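Local structure of triacylglycerol lipase (Clostridium botulinum, 5AH1) at residues Q314-N317 with T318-A322; P61-P65 with E66-R70; C133-Y136 with A137-G141. The protein hydrolyses synthetic polyesters and, as a zinc-binding lipase of the alpha/beta-hydrolase superfamily, probably also triacylglycerols. All blocks are in the same frame, centred on the assembly; numbering follows the deposited sequence. Where two conformers were deposited one is given.

The three contacts follow the chain in the order 2, 3, 1, and none touches another. Contacts 1 and 3 are partly buried, each centred about 16 Å from the centre of the chain, and both lean on helix 183-197: contact 1 joins helix 310-317 to the loop that follows it, while contact 3 is the C-terminal part of helix 128-140. Their nearest atoms are about 9 Å apart. Contact 2 is a surface turn beside helix 437-448, centred about 28 Å from the chain centre. Regular helical bonds and apolar packing dominate contact 3, shared carbonyls and an indole contact 1, and a backbone turn bond and water bridges, with a salt bridge inside 66-70, contact 2.

Contact 1 of 3, residues Q314-N317 with T318-A322; sequences QELN and TWVKA
The carbonyl of L316 lies over one face of the W319 indole, with L316 O 3.4 Å from W319 CD1. The same oxygen takes two backbone bonds. V320 N reaches it at 2.9 Å, nearly along the C=O axis, and W319 N approaches at 3.1 Å from above the carbonyl plane. On that same face of the indole V320 CG2 sits over the centre of the ring, so carbonyl and methyl share it side by side. L316 CD1 then packs 3.8 Å from V320 CG2 and reaches the six-membered ring at W319 CZ2. The indole comes back over the last helical turn because W319 CG stands between the backbone N and the carbonyl carbon (chi1 70°).

T318 folds back in a similar way. With chi1 at 67°, its hydroxyl turns to the helix and donates to E315 O, the T318 OG1 to E315 O distance being 2.7 Å, with only a small tilt from the carbonyl plane. T318 N gives the same oxygen a second bond from well above the plane, and a weak one to Q314 O.

Further out, a water donates to N317 O and to V320 O, bridging helix and loop. R189 of helix 183-197 also serves both sides through N317 OD1 and V320 O, while N317 ND2 reaches the carbonyls of N231 and L397. The carboxylate of E315 meets Y306 and K301.

Two carbonyls of this turn, E315 O and L316 O, thus each take two donors, one of the four being the T318 hydroxyl. This keeps polar backbone satisfied beneath an aromatic ring as the chain leaves helix 310-317 toward strand 327-331.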
loop_
_atom_site.group_PDB
_atom_site.type_symbol
_atom_site.label_atom_id
_atom_site.label_comp_id
_atom_site.label_asym_id
_atom_site.label_seq_id
_atom_site.Cartn_x
_atom_site.Cartn_y
_atom_site.Cartn_z
ATOM N N GLN A 314 13.708 -5.917 0.520
ATOM C CA GLN A 314 15.113 -5.562 0.493
ATOM C C GLN A 314 15.586 -5.397 -0.942
ATOM O O GLN A 314 16.272 -4.428 -1.274
ATOM C CB GLN A 314 15.931 -6.632 1.205
ATOM C CG GLN A 314 17.425 -6.404 1.174
ATOM C CD GLN A 314 18.149 -7.432 2.020
ATOM O OE1 GLN A 314 18.595 -7.149 3.115
ATOM N NE2 GLN A 314 18.219 -8.656 1.520
ATOM N N GLU A 315 15.217 -6.344 -1.806
ATOM C CA GLU A 315 15.608 -6.232 -3.209
ATOM C C GLU A 315 15.085 -4.935 -3.859
ATOM O O GLU A 315 15.816 -4.266 -4.576
ATOM C CB GLU A 315 15.154 -7.448 -4.013
ATOM C CG GLU A 315 15.670 -7.419 -5.454
ATOM C CD GLU A 315 15.209 -8.580 -6.322
ATOM O OE1 GLU A 315 14.258 -9.274 -5.949
ATOM O OE2 GLU A 315 15.780 -8.767 -7.417
ATOM N N LEU A 316 13.812 -4.616 -3.632
ATOM C CA LEU A 316 13.240 -3.360 -4.120
ATOM C C LEU A 316 14.049 -2.166 -3.629
ATOM O O LEU A 316 14.362 -1.265 -4.397
ATOM C CB LEU A 316 11.780 -3.249 -3.681
ATOM C CG LEU A 316 11.003 -2.100 -4.341
ATOM C CD1 LEU A 316 10.621 -2.471 -5.769
ATOM C CD2 LEU A 316 9.785 -1.711 -3.539
ATOM N N ASN A 317 14.433 -2.212 -2.360
ATOM C CA ASN A 317 15.144 -1.118 -1.744
ATOM C C ASN A 317 16.519 -0.875 -2.359
ATOM O O ASN A 317 17.054 0.230 -2.231
ATOM C CB ASN A 317 15.289 -1.372 -0.257
ATOM C CG ASN A 317 13.976 -1.351 0.480
ATOM O OD1 ASN A 317 12.955 -0.906 -0.055
ATOM N ND2 ASN A 317 13.997 -1.779 1.746
ATOM N N THR A 318 17.117 -1.903 -2.965
ATOM C CA THR A 318 18.436 -1.725 -3.546
ATOM C C THR A 318 18.434 -0.829 -4.787
ATOM O O THR A 318 19.497 -0.393 -5.218
ATOM C CB THR A 318 19.133 -3.062 -3.878
ATOM O OG1 THR A 318 18.429 -3.707 -4.936
ATOM C CG2 THR A 318 19.243 -3.939 -2.640
ATOM N N TRP A 319 17.256 -0.505 -5.325
ATOM C CA TRP A 319 17.192 0.408 -6.470
ATOM C C TRP A 319 16.121 1.493 -6.352
ATOM O O TRP A 319 16.199 2.490 -7.062
ATOM C CB TRP A 319 17.046 -0.360 -7.787
ATOM C CG TRP A 319 15.721 -1.031 -7.997
ATOM C CD1 TRP A 319 15.308 -2.225 -7.487
ATOM C CD2 TRP A 319 14.620 -0.524 -8.775
ATOM N NE1 TRP A 319 14.019 -2.492 -7.898
ATOM C CE2 TRP A 319 13.577 -1.462 -8.694
ATOM C CE3 TRP A 319 14.427 0.638 -9.526
ATOM C CZ2 TRP A 319 12.354 -1.268 -9.331
ATOM C CZ3 TRP A 319 13.224 0.808 -10.179
ATOM C CH2 TRP A 319 12.201 -0.123 -10.072
ATOM N N VAL A 320 15.143 1.310 -5.470
ATOM C CA VAL A 320 14.100 2.315 -5.306
ATOM C C VAL A 320 14.505 3.244 -4.162
ATOM O O VAL A 320 14.316 2.923 -2.990
ATOM C CB VAL A 320 12.711 1.662 -5.079
ATOM C CG1 VAL A 320 11.656 2.704 -4.798
ATOM C CG2 VAL A 320 12.313 0.840 -6.290
ATOM N N LYS A 321 15.064 4.399 -4.520
ATOM C CA LYS A 321 15.642 5.319 -3.544
ATOM C C LYS A 321 14.799 6.558 -3.376
ATOM O O LYS A 321 13.999 6.929 -4.246
ATOM C CB LYS A 321 17.063 5.709 -3.939
ATOM C CG LYS A 321 17.186 6.633 -5.109
ATOM C CD LYS A 321 18.634 6.971 -5.434
ATOM C CE LYS A 321 19.144 8.145 -4.653
ATOM N NZ LYS A 321 20.484 8.556 -5.182
ATOM N N ALA A 322 14.982 7.200 -2.229
ATOM C CA ALA A 322 14.375 8.500 -1.985
ATOM C C ALA A 322 15.063 9.526 -2.871
ATOM O O ALA A 322 16.282 9.721 -2.789
ATOM C CB ALA A 322 14.521 8.903 -0.516
HETATM O O HOH W 1 15.789 2.140 -0.659
#

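Contact 2 of 3, residues P61-P65 with E66-R70; sequences PVEFP and EVNTR
E63 reaches over the turn to V67 and N68. Its CB lies 3.7 Å from V67 CG1. Next along, E63 CG comes 4.1 Å from N68 ND2. The chain bends there (chi2 -71°) and brings OE1 back beside V67 CG1. Both contacts with CG1 hold for one of two V67 conformers and are tentative. At the tip, a water bridges the segments: it donates to N68 OD1 at 2.9 Å and, weakly, to E63 OE1.

Beneath this runs a type II beta turn from F64 to V67, closed by V67 N donating to F64 O at 3.2 Å. E66 takes the third position with positive phi (73°). Its carbonyl oxygen accepts from T69 N, R70 N and T69 OG1, which curls the following residues round it. A second water joins P65 O to E66 OE1. E66 OE2 lies at the edge of the R70 guanidinium, near its plane, and takes R70 NH1 on its syn side at 2.8 Å, well out of the carboxylate plane. F64 meets F446 of helix 437-448 edge-to-face.

Across the contact one backbone bond and two waters do the polar work, as suits a surface turn, while the E66-R70 salt bridge ties 66-70 to itself.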
loop_
_atom_site.group_PDB
_atom_site.type_symbol
_atom_site.label_atom_id
_atom_site.label_comp_id
_atom_site.label_asym_id
_atom_site.label_seq_id
_atom_site.Cartn_x
_atom_site.Cartn_y
_atom_site.Cartn_z
ATOM N N PRO A 61 -1.386 14.623 14.505
ATOM C CA PRO A 61 -0.591 14.922 15.709
ATOM C C PRO A 61 0.190 16.233 15.723
ATOM O O PRO A 61 0.605 16.635 16.800
ATOM C CB PRO A 61 0.387 13.754 15.764
ATOM C CG PRO A 61 0.586 13.410 14.332
ATOM C CD PRO A 61 -0.764 13.553 13.702
ATOM N N VAL A 62 0.404 16.873 14.579
ATOM C CA VAL A 62 1.285 18.032 14.536
ATOM C C VAL A 62 0.721 19.115 13.638
ATOM O O VAL A 62 -0.111 18.866 12.764
ATOM C CB VAL A 62 2.709 17.657 14.043
ATOM C CG1 VAL A 62 3.348 16.634 14.966
ATOM C CG2 VAL A 62 2.669 17.117 12.624
ATOM N N GLU A 63 1.160 20.334 13.903
ATOM C CA GLU A 63 0.952 21.440 12.984
ATOM C C GLU A 63 2.137 21.503 12.033
ATOM O O GLU A 63 3.244 21.041 12.348
ATOM C CB GLU A 63 0.811 22.768 13.739
ATOM C CG GLU A 63 -0.512 22.929 14.498
ATOM C CD GLU A 63 -1.722 23.143 13.578
ATOM O OE1 GLU A 63 -1.657 23.998 12.658
ATOM O OE2 GLU A 63 -2.748 22.454 13.783
ATOM N N PHE A 64 1.905 22.053 10.854
ATOM C CA PHE A 64 2.985 22.238 9.906
ATOM C C PHE A 64 4.043 23.161 10.522
ATOM O O PHE A 64 3.706 24.110 11.237
ATOM C CB PHE A 64 2.475 22.816 8.582
ATOM C CG PHE A 64 3.513 22.800 7.508
ATOM C CD1 PHE A 64 3.746 21.643 6.779
ATOM C CD2 PHE A 64 4.299 23.912 7.261
ATOM C CE1 PHE A 64 4.733 21.600 5.811
ATOM C CE2 PHE A 64 5.292 23.869 6.297
ATOM C CZ PHE A 64 5.507 22.706 5.577
ATOM N N PRO A 65 5.335 22.882 10.279
ATOM C CA PRO A 65 6.370 23.724 10.893
ATOM C C PRO A 65 6.179 25.224 10.679
ATOM O O PRO A 65 5.909 25.681 9.565
ATOM C CB PRO A 65 7.652 23.248 10.199
ATOM C CG PRO A 65 7.395 21.842 9.859
ATOM C CD PRO A 65 5.925 21.763 9.523
ATOM N N GLU A 66 6.315 25.958 11.781
ATOM C CA GLU A 66 6.336 27.428 11.796
ATOM C C GLU A 66 4.994 28.115 11.542
ATOM O O GLU A 66 4.943 29.332 11.479
ATOM C CB GLU A 66 7.375 27.983 10.805
ATOM C CG GLU A 66 8.767 27.358 10.891
ATOM C CD GLU A 66 9.728 28.004 9.914
ATOM O OE1 GLU A 66 9.642 27.679 8.705
ATOM O OE2 GLU A 66 10.537 28.867 10.338
ATOM N N VAL A 67 3.914 27.346 11.427
ATOM C CA VAL A 67 2.605 27.929 11.129
ATOM C C VAL A 67 2.162 28.902 12.221
ATOM O O VAL A 67 1.393 29.820 11.957
ATOM C CB VAL A 67 1.523 26.836 10.897
ATOM C CG1 VAL A 67 1.213 26.076 12.180
ATOM C CG2 VAL A 67 0.246 27.422 10.312
ATOM N N ASN A 68 2.675 28.707 13.434
ATOM C CA ASN A 68 2.353 29.578 14.569
ATOM C C ASN A 68 3.495 30.502 14.952
ATOM O O ASN A 68 3.490 31.075 16.047
ATOM C CB ASN A 68 1.946 28.718 15.768
ATOM C CG ASN A 68 0.753 27.820 15.464
ATOM O OD1 ASN A 68 -0.319 28.268 15.057
ATOM N ND2 ASN A 68 0.950 26.535 15.635
ATOM N N THR A 69 4.466 30.659 14.054
ATOM C CA THR A 69 5.517 31.664 14.246
ATOM C C THR A 69 5.636 32.652 13.099
ATOM O O THR A 69 6.180 33.721 13.283
ATOM C CB THR A 69 6.898 31.046 14.500
ATOM O OG1 THR A 69 7.319 30.317 13.345
ATOM C CG2 THR A 69 6.854 30.141 15.717
ATOM N N ARG A 70 5.122 32.327 11.928
ATOM C CA ARG A 70 5.306 33.162 10.759
ATOM C C ARG A 70 4.282 32.773 9.715
ATOM O O ARG A 70 3.561 31.787 9.876
ATOM C CB ARG A 70 6.715 32.989 10.203
ATOM C CG ARG A 70 6.924 31.636 9.561
ATOM C CD ARG A 70 8.395 31.240 9.415
ATOM N NE ARG A 70 9.138 32.212 8.642
ATOM C CZ ARG A 70 10.460 32.244 8.529
ATOM N NH1 ARG A 70 11.208 31.336 9.143
ATOM N NH2 ARG A 70 11.034 33.202 7.809
HETATM O O HOH W 2 -2.316 26.197 14.620
HETATM O O HOH W 3 7.716 26.233 7.523
#

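Contact 3 of 3, residues C133-Y136 with A137-G141; sequences CELY and AYIVG
Residues C133-Y136 and A137-V140 are successive turns of helix 128-140, joined by four regular i to i+4 backbone bonds. A137 N donates to C133 O, Y138 N to E134 O at 2.8 Å, I139 N to L135 O at 3.0 Å, and V140 N to Y136 O at 3.0 Å. G141 N still bonds A137 O, but G141 itself leaves helical geometry with a positive phi of 96°.

Along one side of the helix the V140 methyl CG2 lies over a face of the Y136 ring, 4.1 Å from the ring centroid and 22° off its normal, a CH-pi contact displaced toward CE1. Since Y136 CG is anti to the backbone N (chi1 173°), the ring is carried forward along the helix to meet that methyl. Beside it, the L135 and I139 side chains meet at a slant, CD1 of L135 lying 3.9 Å from CD1 of I139, making a small apolar patch one turn apart. L135 continues this packing onto I188 and L191 of helix 183-197, and Y136 onto L191 and L195. On other sides, E134 is held by the Y146 hydroxyl and the backbone N of G123, and Y138 meets the ring of Y163.

These i to i+4 pairs are those of a helix packed on several sides, against helix 183-197, strand 117-120 at the edge of the parallel sheet, and strand 142-145, in an alpha/beta-hydrolase fold. The same helix supplies the zinc ligand D130 and runs straight into the 142-145 and 159-163 antiparallel pair.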
loop_
_atom_site.group_PDB
_atom_site.type_symbol
_atom_site.label_atom_id
_atom_site.label_comp_id
_atom_site.label_asym_id
_atom_site.label_seq_id
_atom_site.Cartn_x
_atom_site.Cartn_y
_atom_site.Cartn_z
ATOM N N CYS A 133 3.682 0.555 -13.112
ATOM C CA CYS A 133 3.345 0.762 -14.510
ATOM C C CYS A 133 1.854 1.013 -14.665
ATOM O O CYS A 133 1.434 1.844 -15.463
ATOM C CB CYS A 133 3.753 -0.453 -15.346
ATOM S SG CYS A 133 5.551 -0.769 -15.401
ATOM N N GLU A 134 1.051 0.272 -13.908
ATOM C CA GLU A 134 -0.395 0.469 -13.915
ATOM C C GLU A 134 -0.755 1.847 -13.362
ATOM O O GLU A 134 -1.633 2.519 -13.903
ATOM C CB GLU A 134 -1.070 -0.650 -13.140
ATOM C CG GLU A 134 -0.888 -2.003 -13.835
ATOM C CD GLU A 134 -1.055 -3.189 -12.914
ATOM O OE1 GLU A 134 -1.427 -3.022 -11.737
ATOM O OE2 GLU A 134 -0.820 -4.326 -13.387
ATOM N N LEU A 135 -0.087 2.264 -12.293
ATOM C CA LEU A 135 -0.335 3.569 -11.689
ATOM C C LEU A 135 -0.027 4.720 -12.658
ATOM O O LEU A 135 -0.798 5.679 -12.777
ATOM C CB LEU A 135 0.492 3.703 -10.413
ATOM C CG LEU A 135 0.353 5.002 -9.635
ATOM C CD1 LEU A 135 -1.096 5.290 -9.292
ATOM C CD2 LEU A 135 1.208 4.923 -8.379
ATOM N N TYR A 136 1.096 4.607 -13.363
ATOM C CA TYR A 136 1.437 5.558 -14.414
ATOM C C TYR A 136 0.299 5.715 -15.426
ATOM O O TYR A 136 -0.177 6.826 -15.675
ATOM C CB TYR A 136 2.750 5.134 -15.091
ATOM C CG TYR A 136 3.098 5.963 -16.293
ATOM C CD1 TYR A 136 3.747 7.182 -16.168
ATOM C CD2 TYR A 136 2.777 5.528 -17.564
ATOM C CE1 TYR A 136 4.048 7.947 -17.281
ATOM C CE2 TYR A 136 3.065 6.285 -18.679
ATOM C CZ TYR A 136 3.694 7.504 -18.532
ATOM O OH TYR A 136 3.994 8.252 -19.646
ATOM N N ALA A 137 -0.182 4.606 -15.960
ATOM C CA ALA A 137 -1.255 4.661 -16.949
ATOM C C ALA A 137 -2.560 5.148 -16.344
ATOM O O ALA A 137 -3.336 5.841 -17.013
ATOM C CB ALA A 137 -1.445 3.304 -17.585
ATOM N N TYR A 138 -2.821 4.782 -15.094
ATOM C CA TYR A 138 -4.057 5.189 -14.434
ATOM C C TYR A 138 -4.122 6.705 -14.307
ATOM O O TYR A 138 -5.198 7.306 -14.398
ATOM C CB TYR A 138 -4.194 4.536 -13.046
ATOM C CG TYR A 138 -5.622 4.484 -12.590
ATOM C CD1 TYR A 138 -6.206 5.569 -11.964
ATOM C CD2 TYR A 138 -6.425 3.393 -12.882
ATOM C CE1 TYR A 138 -7.533 5.552 -11.589
ATOM C CE2 TYR A 138 -7.756 3.373 -12.517
ATOM C CZ TYR A 138 -8.300 4.455 -11.868
ATOM O OH TYR A 138 -9.633 4.452 -11.522
ATOM N N ILE A 139 -2.961 7.322 -14.084
ATOM C CA ILE A 139 -2.888 8.773 -13.943
ATOM C C ILE A 139 -2.895 9.503 -15.288
ATOM O O ILE A 139 -3.711 10.411 -15.499
ATOM C CB ILE A 139 -1.616 9.169 -13.125
ATOM C CG1 ILE A 139 -1.722 8.653 -11.684
ATOM C CG2 ILE A 139 -1.414 10.678 -13.110
ATOM C CD1 ILE A 139 -0.431 8.749 -10.884
ATOM N N VAL A 140 -1.982 9.113 -16.167
ATOM C CA VAL A 140 -1.771 9.759 -17.454
ATOM C C VAL A 140 -2.862 9.407 -18.475
ATOM O O VAL A 140 -3.238 10.225 -19.323
ATOM C CB VAL A 140 -0.374 9.383 -18.009
ATOM C CG1 VAL A 140 -0.156 9.972 -19.388
ATOM C CG2 VAL A 140 0.715 9.851 -17.054
ATOM N N GLY A 141 -3.373 8.187 -18.376
ATOM C CA GLY A 141 -4.263 7.623 -19.376
ATOM C C GLY A 141 -3.479 6.761 -20.349
ATOM O O GLY A 141 -2.299 6.984 -20.583
#